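PDB 4H5F: amino acid ABC superfamily ATP binding cassette transporter, binding protein from Streptococcus pneumoniae, which probably captures amino acids outside the cell for an ABC importer, and holds an arginine in this crystal structure. Local coordinates for residues A[25-30]-A[236-241]; A[120-125]-A[140-145]; A[103-108]-A[188-193]. One frame throughout, in Å; residues are numbered along the deposited sequence.

Interaction 1: A[25-30]-A[236-241]. With ARG (arginine), chain U.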
loop_
_atom_site.group_PDB
_atom_site.type_symbol
_atom_site.label_atom_id
_atom_site.label_comp_id
_atom_site.label_asym_id
_atom_site.label_seq_id
_atom_site.Cartn_x
_atom_site.Cartn_y
_atom_site.Cartn_z
ATOM N N PHE A 25 2.283 -5.956 -0.966
ATOM C CA PHE A 25 0.935 -5.560 -1.365
ATOM C C PHE A 25 0.742 -5.597 -2.893
ATOM O O PHE A 25 -0.148 -6.295 -3.397
ATOM C CB PHE A 25 0.582 -4.168 -0.807
ATOM C CG PHE A 25 0.485 -4.128 0.682
ATOM C CD1 PHE A 25 -0.667 -4.538 1.324
ATOM C CD2 PHE A 25 1.554 -3.686 1.441
ATOM C CE1 PHE A 25 -0.745 -4.505 2.700
ATOM C CE2 PHE A 25 1.484 -3.642 2.806
ATOM C CZ PHE A 25 0.335 -4.060 3.445
ATOM N N GLU A 26 1.550 -4.834 -3.625
ATOM C CA GLU A 26 1.494 -4.848 -5.087
ATOM C C GLU A 26 2.815 -4.452 -5.685
ATOM O O GLU A 26 3.456 -3.519 -5.215
ATOM C CB GLU A 26 0.395 -3.939 -5.645
ATOM C CG GLU A 26 0.408 -2.519 -5.116
ATOM C CD GLU A 26 -0.471 -2.380 -3.909
ATOM O OE1 GLU A 26 -1.451 -3.135 -3.811
ATOM O OE2 GLU A 26 -0.195 -1.530 -3.048
ATOM N N PHE A 27 3.213 -5.164 -6.732
ATOM C CA PHE A 27 4.531 -4.987 -7.324
ATOM C C PHE A 27 4.599 -5.706 -8.653
ATOM O O PHE A 27 3.669 -6.407 -9.027
ATOM C CB PHE A 27 5.663 -5.427 -6.358
ATOM C CG PHE A 27 5.665 -6.907 -5.995
ATOM C CD1 PHE A 27 4.805 -7.417 -5.032
ATOM C CD2 PHE A 27 6.572 -7.776 -6.582
ATOM C CE1 PHE A 27 4.827 -8.754 -4.683
ATOM C CE2 PHE A 27 6.585 -9.121 -6.239
ATOM C CZ PHE A 27 5.723 -9.604 -5.289
ATOM N N GLN A 28 5.692 -5.518 -9.376
ATOM C CA GLN A 28 5.841 -6.135 -10.681
ATOM C C GLN A 28 6.754 -7.357 -10.660
ATOM O O GLN A 28 7.782 -7.358 -9.984
ATOM C CB GLN A 28 6.343 -5.103 -11.671
ATOM C CG GLN A 28 5.341 -4.017 -11.874
ATOM C CD GLN A 28 5.929 -2.851 -12.573
ATOM O OE1 GLN A 28 6.141 -1.799 -11.972
ATOM N NE2 GLN A 28 6.211 -3.018 -13.856
ATOM N N SER A 29 6.363 -8.395 -11.398
ATOM C CA SER A 29 7.108 -9.653 -11.409
ATOM C C SER A 29 7.131 -10.325 -12.787
ATOM O O SER A 29 6.275 -10.080 -13.630
ATOM C CB SER A 29 6.539 -10.622 -10.361
ATOM O OG SER A 29 7.516 -11.540 -9.893
ATOM N N LEU A 30 8.145 -11.164 -12.987
ATOM C CA LEU A 30 8.271 -12.032 -14.155
ATOM C C LEU A 30 7.298 -13.207 -14.036
ATOM O O LEU A 30 7.607 -14.217 -13.405
ATOM C CB LEU A 30 9.707 -12.565 -14.227
ATOM C CG LEU A 30 10.319 -12.930 -12.857
ATOM C CD1 LEU A 30 10.857 -14.370 -12.800
ATOM C CD2 LEU A 30 11.392 -11.930 -12.444
ATOM N N ALA A 236 5.683 -12.669 -0.674
ATOM C CA ALA A 236 7.039 -12.483 -0.173
ATOM C C ALA A 236 7.975 -13.525 -0.754
ATOM O O ALA A 236 9.187 -13.369 -0.702
ATOM C CB ALA A 236 7.074 -12.506 1.341
ATOM N N SER A 237 7.410 -14.586 -1.314
ATOM C CA SER A 237 8.209 -15.597 -1.992
ATOM C C SER A 237 8.646 -15.116 -3.373
ATOM O O SER A 237 9.668 -15.555 -3.897
ATOM C CB SER A 237 7.414 -16.895 -2.125
ATOM O OG SER A 237 6.935 -17.322 -0.863
ATOM N N LEU A 238 7.874 -14.206 -3.956
ATOM C CA LEU A 238 8.113 -13.769 -5.322
ATOM C C LEU A 238 9.218 -12.729 -5.466
ATOM O O LEU A 238 9.559 -12.018 -4.513
ATOM C CB LEU A 238 6.828 -13.249 -5.960
ATOM C CG LEU A 238 5.618 -14.175 -5.896
ATOM C CD1 LEU A 238 4.505 -13.642 -6.772
ATOM C CD2 LEU A 238 6.003 -15.579 -6.305
ATOM N N THR A 239 9.732 -12.654 -6.698
ATOM C CA THR A 239 10.873 -11.824 -7.094
ATOM C C THR A 239 10.434 -10.511 -7.763
ATOM O O THR A 239 9.755 -10.530 -8.790
ATOM C CB THR A 239 11.783 -12.585 -8.104
ATOM O OG1 THR A 239 11.104 -12.728 -9.360
ATOM C CG2 THR A 239 12.147 -13.965 -7.588
ATOM N N GLU A 240 10.843 -9.380 -7.191
ATOM C CA GLU A 240 10.496 -8.068 -7.733
ATOM C C GLU A 240 11.254 -7.778 -9.041
ATOM O O GLU A 240 12.170 -8.512 -9.413
ATOM C CB GLU A 240 10.755 -6.981 -6.685
ATOM C CG GLU A 240 9.957 -5.714 -6.892
ATOM C CD GLU A 240 9.786 -4.921 -5.617
ATOM O OE1 GLU A 240 9.174 -3.824 -5.676
ATOM O OE2 GLU A 240 10.261 -5.405 -4.561
ATOM N N VAL A 241 10.858 -6.722 -9.746
ATOM C CA VAL A 241 11.462 -6.389 -11.037
ATOM C C VAL A 241 11.902 -4.926 -11.101
ATOM O O VAL A 241 11.479 -4.100 -10.290
ATOM C CB VAL A 241 10.502 -6.718 -12.215
ATOM C CG1 VAL A 241 10.235 -5.485 -13.070
ATOM C CG2 VAL A 241 11.056 -7.859 -13.059
HETATM N N ARG U . -0.671 3.030 3.657
HETATM C CA ARG U . -0.195 4.308 3.166
HETATM C C ARG U . -1.342 5.219 2.781
HETATM O O ARG U . -1.151 6.414 2.603
HETATM C CB ARG U . 0.763 4.123 1.981
HETATM C CG ARG U . 0.254 3.196 0.889
HETATM C CD ARG U . 1.131 3.302 -0.370
HETATM N NE ARG U . 0.773 2.298 -1.368
HETATM C CZ ARG U . 1.459 2.065 -2.481
HETATM N NH1 ARG U . 2.551 2.765 -2.749
HETATM N NH2 ARG U . 1.055 1.121 -3.327
HETATM O OXT ARG U . -2.487 4.802 2.641
#

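Interaction 2: A[120-125]-A[140-145]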
loop_
_atom_site.group_PDB
_atom_site.type_symbol
_atom_site.label_atom_id
_atom_site.label_comp_id
_atom_site.label_asym_id
_atom_site.label_seq_id
_atom_site.Cartn_x
_atom_site.Cartn_y
_atom_site.Cartn_z
ATOM N N SER A 120 17.489 10.708 16.924
ATOM C CA SER A 120 18.399 10.269 15.863
ATOM C C SER A 120 17.896 10.623 14.454
ATOM O O SER A 120 18.685 10.992 13.581
ATOM C CB SER A 120 18.612 8.753 15.964
ATOM O OG SER A 120 17.377 8.044 15.867
ATOM N N LEU A 121 16.585 10.505 14.241
ATOM C CA LEU A 121 15.966 10.819 12.950
ATOM C C LEU A 121 15.914 12.306 12.651
ATOM O O LEU A 121 15.939 12.690 11.489
ATOM C CB LEU A 121 14.537 10.276 12.886
ATOM C CG LEU A 121 14.270 8.775 12.870
ATOM C CD1 LEU A 121 12.774 8.528 12.908
ATOM C CD2 LEU A 121 14.886 8.165 11.648
ATOM N N GLU A 122 15.818 13.139 13.693
ATOM C CA GLU A 122 15.618 14.590 13.529
ATOM C C GLU A 122 16.691 15.307 12.720
ATOM O O GLU A 122 16.422 16.345 12.115
ATOM C CB GLU A 122 15.478 15.278 14.883
ATOM C CG GLU A 122 14.178 14.957 15.585
ATOM C CD GLU A 122 14.176 15.404 17.030
ATOM O OE1 GLU A 122 15.097 16.160 17.417
ATOM O OE2 GLU A 122 13.255 14.992 17.777
ATOM N N SER A 123 17.904 14.765 12.710
ATOM C CA SER A 123 18.995 15.392 11.977
ATOM C C SER A 123 19.336 14.599 10.720
ATOM O O SER A 123 20.215 14.978 9.949
ATOM C CB SER A 123 20.224 15.549 12.872
ATOM O OG SER A 123 20.498 14.346 13.567
ATOM N N ALA A 124 18.616 13.504 10.522
ATOM C CA ALA A 124 18.805 12.664 9.351
ATOM C C ALA A 124 17.968 13.137 8.182
ATOM O O ALA A 124 16.995 13.865 8.344
ATOM C CB ALA A 124 18.436 11.250 9.673
ATOM N N ASN A 125 18.361 12.688 7.001
ATOM C CA ASN A 125 17.619 12.942 5.803
ATOM C C ASN A 125 16.610 11.827 5.575
ATOM O O ASN A 125 16.978 10.697 5.282
ATOM C CB ASN A 125 18.592 13.066 4.640
ATOM C CG ASN A 125 19.532 14.235 4.805
ATOM O OD1 ASN A 125 19.102 15.387 4.809
ATOM N ND2 ASN A 125 20.823 13.950 4.935
ATOM N N GLU A 140 4.172 15.790 10.623
ATOM C CA GLU A 140 3.488 16.108 11.880
ATOM C C GLU A 140 4.349 15.901 13.133
ATOM O O GLU A 140 4.385 16.755 14.016
ATOM C CB GLU A 140 2.190 15.300 11.995
ATOM C CG GLU A 140 1.094 15.765 11.039
ATOM C CD GLU A 140 -0.152 14.870 11.032
ATOM O OE1 GLU A 140 -0.206 13.870 11.790
ATOM O OE2 GLU A 140 -1.088 15.175 10.254
ATOM N N GLN A 141 5.050 14.776 13.205
ATOM C CA GLN A 141 5.788 14.440 14.412
ATOM C C GLN A 141 7.265 14.831 14.392
ATOM O O GLN A 141 7.868 15.038 15.442
ATOM C CB GLN A 141 5.632 12.954 14.712
ATOM C CG GLN A 141 4.195 12.535 14.836
ATOM C CD GLN A 141 4.056 11.072 15.057
ATOM O OE1 GLN A 141 4.805 10.482 15.827
ATOM N NE2 GLN A 141 3.098 10.461 14.378
ATOM N N LEU A 142 7.849 14.931 13.203
ATOM C CA LEU A 142 9.246 15.343 13.089
ATOM C C LEU A 142 9.411 16.540 12.143
ATOM O O LEU A 142 10.134 16.444 11.157
ATOM C CB LEU A 142 10.100 14.171 12.587
ATOM C CG LEU A 142 10.238 12.929 13.468
ATOM C CD1 LEU A 142 10.792 11.771 12.665
ATOM C CD2 LEU A 142 11.139 13.230 14.651
ATOM N N PRO A 143 8.762 17.678 12.451
ATOM C CA PRO A 143 8.729 18.834 11.533
ATOM C C PRO A 143 10.081 19.517 11.243
ATOM O O PRO A 143 10.167 20.308 10.292
ATOM C CB PRO A 143 7.794 19.809 12.249
ATOM C CG PRO A 143 7.964 19.468 13.698
ATOM C CD PRO A 143 8.102 17.981 13.732
ATOM N N LYS A 144 11.102 19.214 12.043
ATOM C CA LYS A 144 12.450 19.761 11.863
ATOM C C LYS A 144 13.431 18.754 11.235
ATOM O O LYS A 144 14.601 19.073 11.005
ATOM C CB LYS A 144 12.996 20.305 13.194
ATOM C CG LYS A 144 12.919 21.836 13.330
ATOM C CD LYS A 144 11.490 22.375 13.159
ATOM C CE LYS A 144 11.474 23.877 12.868
ATOM N NZ LYS A 144 10.101 24.351 12.574
ATOM N N ALA A 145 12.946 17.541 10.971
ATOM C CA ALA A 145 13.667 16.565 10.161
ATOM C C ALA A 145 13.590 16.990 8.696
ATOM O O ALA A 145 12.602 17.580 8.263
ATOM C CB ALA A 145 13.071 15.181 10.340
#

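Interaction 3: A[103-108]-A[188-193]. Unlike the reference sequence in segment 103-108: His108 (reference Arg).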
loop_
_atom_site.group_PDB
_atom_site.type_symbol
_atom_site.label_atom_id
_atom_site.label_comp_id
_atom_site.label_asym_id
_atom_site.label_seq_id
_atom_site.Cartn_x
_atom_site.Cartn_y
_atom_site.Cartn_z
ATOM N N ILE A 103 3.791 1.016 10.926
ATOM C CA ILE A 103 4.544 1.810 9.974
ATOM C C ILE A 103 5.948 1.974 10.525
ATOM O O ILE A 103 6.135 2.340 11.682
ATOM C CB ILE A 103 3.880 3.165 9.733
ATOM C CG1 ILE A 103 2.446 2.947 9.243
ATOM C CG2 ILE A 103 4.666 3.963 8.718
ATOM C CD1 ILE A 103 1.603 4.171 9.246
ATOM N N SER A 104 6.940 1.666 9.698
ATOM C CA SER A 104 8.318 1.659 10.173
ATOM C C SER A 104 9.296 2.304 9.198
ATOM O O SER A 104 8.903 2.775 8.130
ATOM C CB SER A 104 8.759 0.238 10.562
ATOM O OG SER A 104 8.363 -0.726 9.611
ATOM N N PHE A 105 10.567 2.369 9.602
ATOM C CA PHE A 105 11.620 2.963 8.786
ATOM C C PHE A 105 12.553 1.895 8.239
ATOM O O PHE A 105 12.939 0.968 8.962
ATOM C CB PHE A 105 12.450 3.960 9.597
ATOM C CG PHE A 105 11.695 5.201 9.989
ATOM C CD1 PHE A 105 11.734 6.339 9.185
ATOM C CD2 PHE A 105 10.956 5.233 11.158
ATOM C CE1 PHE A 105 11.054 7.488 9.539
ATOM C CE2 PHE A 105 10.257 6.375 11.520
ATOM C CZ PHE A 105 10.307 7.505 10.707
ATOM N N LEU A 106 12.905 2.035 6.962
ATOM C CA LEU A 106 13.927 1.204 6.340
ATOM C C LEU A 106 15.227 1.989 6.351
ATOM O O LEU A 106 15.254 3.139 5.923
ATOM C CB LEU A 106 13.529 0.873 4.906
ATOM C CG LEU A 106 14.446 -0.089 4.154
ATOM C CD1 LEU A 106 14.294 -1.502 4.701
ATOM C CD2 LEU A 106 14.156 -0.038 2.678
ATOM N N VAL A 107 16.294 1.374 6.859
ATOM C CA VAL A 107 17.596 2.027 6.971
ATOM C C VAL A 107 18.716 1.121 6.465
ATOM O O VAL A 107 18.476 -0.014 6.077
ATOM C CB VAL A 107 17.896 2.487 8.428
ATOM C CG1 VAL A 107 16.827 3.453 8.906
ATOM C CG2 VAL A 107 17.999 1.294 9.390
ATOM N N HIS A 108 19.941 1.627 6.439
ATOM C CA HIS A 108 21.070 0.767 6.115
ATOM C C HIS A 108 21.296 -0.145 7.305
ATOM O O HIS A 108 21.034 0.237 8.437
ATOM C CB HIS A 108 22.331 1.586 5.817
ATOM C CG HIS A 108 22.408 2.113 4.414
ATOM N ND1 HIS A 108 23.106 1.471 3.414
ATOM C CD2 HIS A 108 21.891 3.231 3.849
ATOM C CE1 HIS A 108 23.012 2.164 2.293
ATOM N NE2 HIS A 108 22.278 3.236 2.531
ATOM N N ALA A 188 14.347 -0.377 10.997
ATOM C CA ALA A 188 14.800 0.254 12.232
ATOM C C ALA A 188 13.882 -0.082 13.407
ATOM O O ALA A 188 12.750 -0.514 13.217
ATOM C CB ALA A 188 14.907 1.764 12.049
ATOM N N THR A 189 14.368 0.126 14.627
ATOM C CA THR A 189 13.557 -0.125 15.816
ATOM C C THR A 189 12.711 1.109 16.184
ATOM O O THR A 189 11.662 0.979 16.812
ATOM C CB THR A 189 14.427 -0.632 17.010
ATOM O OG1 THR A 189 15.042 0.471 17.670
ATOM C CG2 THR A 189 15.524 -1.555 16.524
ATOM N N VAL A 190 13.157 2.295 15.767
ATOM C CA VAL A 190 12.410 3.534 16.003
ATOM C C VAL A 190 11.071 3.468 15.288
ATOM O O VAL A 190 10.984 2.948 14.177
ATOM C CB VAL A 190 13.200 4.810 15.546
ATOM C CG1 VAL A 190 13.556 4.762 14.053
ATOM C CG2 VAL A 190 12.425 6.083 15.864
ATOM N N SER A 191 10.020 3.969 15.929
ATOM C CA SER A 191 8.731 4.089 15.260
ATOM C C SER A 191 8.007 5.345 15.728
ATOM O O SER A 191 8.239 5.808 16.837
ATOM C CB SER A 191 7.883 2.835 15.471
ATOM O OG SER A 191 7.134 2.904 16.663
ATOM N N LEU A 192 7.167 5.923 14.870
ATOM C CA LEU A 192 6.357 7.076 15.262
ATOM C C LEU A 192 5.016 6.596 15.830
ATOM O O LEU A 192 4.673 5.420 15.706
ATOM C CB LEU A 192 6.147 8.042 14.083
ATOM C CG LEU A 192 7.371 8.783 13.509
ATOM C CD1 LEU A 192 7.005 9.621 12.296
ATOM C CD2 LEU A 192 8.065 9.659 14.553
ATOM N N LYS A 193 4.275 7.504 16.468
ATOM C CA LYS A 193 2.958 7.191 17.029
ATOM C C LYS A 193 1.977 6.959 15.890
ATOM O O LYS A 193 1.855 7.793 14.996
ATOM C CB LYS A 193 2.472 8.337 17.931
ATOM C CG LYS A 193 1.420 7.955 18.989
ATOM C CD LYS A 193 1.349 9.009 20.110
ATOM C CE LYS A 193 0.427 8.592 21.260
ATOM N NZ LYS A 193 -1.014 8.862 20.975
HETATM O O HOH W 1 6.889 4.735 12.367
HETATM O O HOH W 2 10.983 1.300 12.300
#

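Interaction 1: A[25-30]-A[236-241]
Phe27 is the side chain that spans this contact, reaching from the strand to the last residues of the chain. Its CB sits 3.9 Å from Glu240 OE1. With chi1 at 64°, CG lies between the backbone N and the carbonyl carbon, and this stands the ring up against 238-240. CD2 then meets Glu240 CG at 4.0 Å, an oblique approach. CE2 lies against Leu238 CB, and CZ is 3.9 Å from that same atom, which comes in at the ring edge and in its plane. Thr239 O also comes to the edge, near the ring plane.

The same oxygen takes the clear hydrogen bond of the contact: Ser29 OG donates to Thr239 O over 2.7 Å, at a C=O...O angle of 144° and tilted 28° from the carbonyl plane. Gln28 O receives a CA-H...O contact from Glu240 CA at 3.6 Å.

At the other end of 25-30, Phe25 and Glu26 form a classic beta bulge. Glu26 belongs to the arginine site, where OE2 accepts from the ligand's NH2 over 2.9 Å; Ser19, Ala80, Gly81, Ser83, Arg88 and Asp171 also bind the ligand. Strand 27-29 pairs antiparallel with strand 36-38, and Phe27 and Ser29 both pack on Val38. Residues 238-241 run roughly perpendicular to residues 27-30, and Phe27 also touches Ala235 of helix 227-237.

Interaction 2: A[120-125]-A[140-145]
Leu142 reaches across to Leu121 and Glu122 with one methyl for each. CD1 of Leu142 meets CD1 of Leu121 at 3.8 Å, the two side chains crossing at about a right angle, and CD2 of Leu142 rests against the aliphatic CG of Glu122 at 3.6 Å. A chi1 of -65°, with CG anti to the carbonyl carbon, sends one methyl to Leu121 and the other to Glu122. Beside this, Ala145 CA makes a CA-H...O contact of 3.4 Å with Glu122 O, with an angle at the hydrogen of 153°.

Two type I beta turns set these groups in place. One is closed by Ala124 N to Leu121 O at 3.0 Å, the other by Ala145 N to Leu142 O, also at 3.0 Å. The second leads from helix 133-141 into strand 146-150, completing a beta-alpha-beta crossover from its parallel neighbour, strand 125-129. Leu121, Leu142 and Ala145 all touch Ile126 of strand 125-129, and Ser123 O accepts a hydrogen bond from Gln146 NE2.

No conventional hydrogen bond joins 120-125 directly to 140-145. The direct contact is mainly van der Waals, with one CA-H...O contact, and Glu122 contributes its methylene rather than its charge.

Interaction 3: A[103-108]-A[188-193]
Phe105 carries its ring anti to the carbonyl carbon (chi1 -68°), which swings it from strand 103-108 along the chain that runs from Ala188 to Leu192. CD2 of the ring lies 3.9 Å from Val190 CG1, and that methyl is held between the backbone N and carbonyl carbon of its own residue by a chi1 of 59°. Val190 O and, more loosely, Leu192 CD1 also approach the ring at its edge, near its plane. The ring is stacked with His169 of the neighbouring strand 167-171 and touches Leu121 of helix 118-121.

At the root of the Phe105 side chain, Ala188 CB faces Phe105 CB and both methyls of Val107, with Val107 CG1 at 4.1 Å from Ala188 CB. One direct hydrogen bond joins the backbones: Ala188 N donates to Phe105 O over 2.8 Å, nearly straight at 172°. It lies just past strand 185-187, the edge strand paired antiparallel with 103-108, and beyond it the two chains separate enough for water to enter.

Two waters continue the link. The first donates to Ile103 O at 2.6 Å and accepts from Leu192 N at 2.8 Å. The second accepts from Phe105 N at 2.9 Å and donates to two oxygens, Ala188 O and Val190 O. Backbone groups of strand 103-108 and an irregular segment, too far apart to pair directly, thus find partners through water, while the apolar side chains pack alongside.

From the N terminus, the chain first passes 25-30, whose partner is the C-terminal tail, so interaction 1 closes a loop over nearly the whole protein and ties a hairpin to the end of the last helix. Strand 103-108 then opens interaction 3, which closes 80 residues later at 188-193, beside the edge of the five-stranded sheet. Interaction 2 forms within that span, joining the turns that follow helices 118-121 and 133-141. The loops nest without crossing. Interactions 2 and 3 touch: Leu121 packs on Val190, and Gln141 probably hydrogen-bonds to Lys193 O. Interaction 1 stands apart, its centre about 23 Å from that of interaction 3.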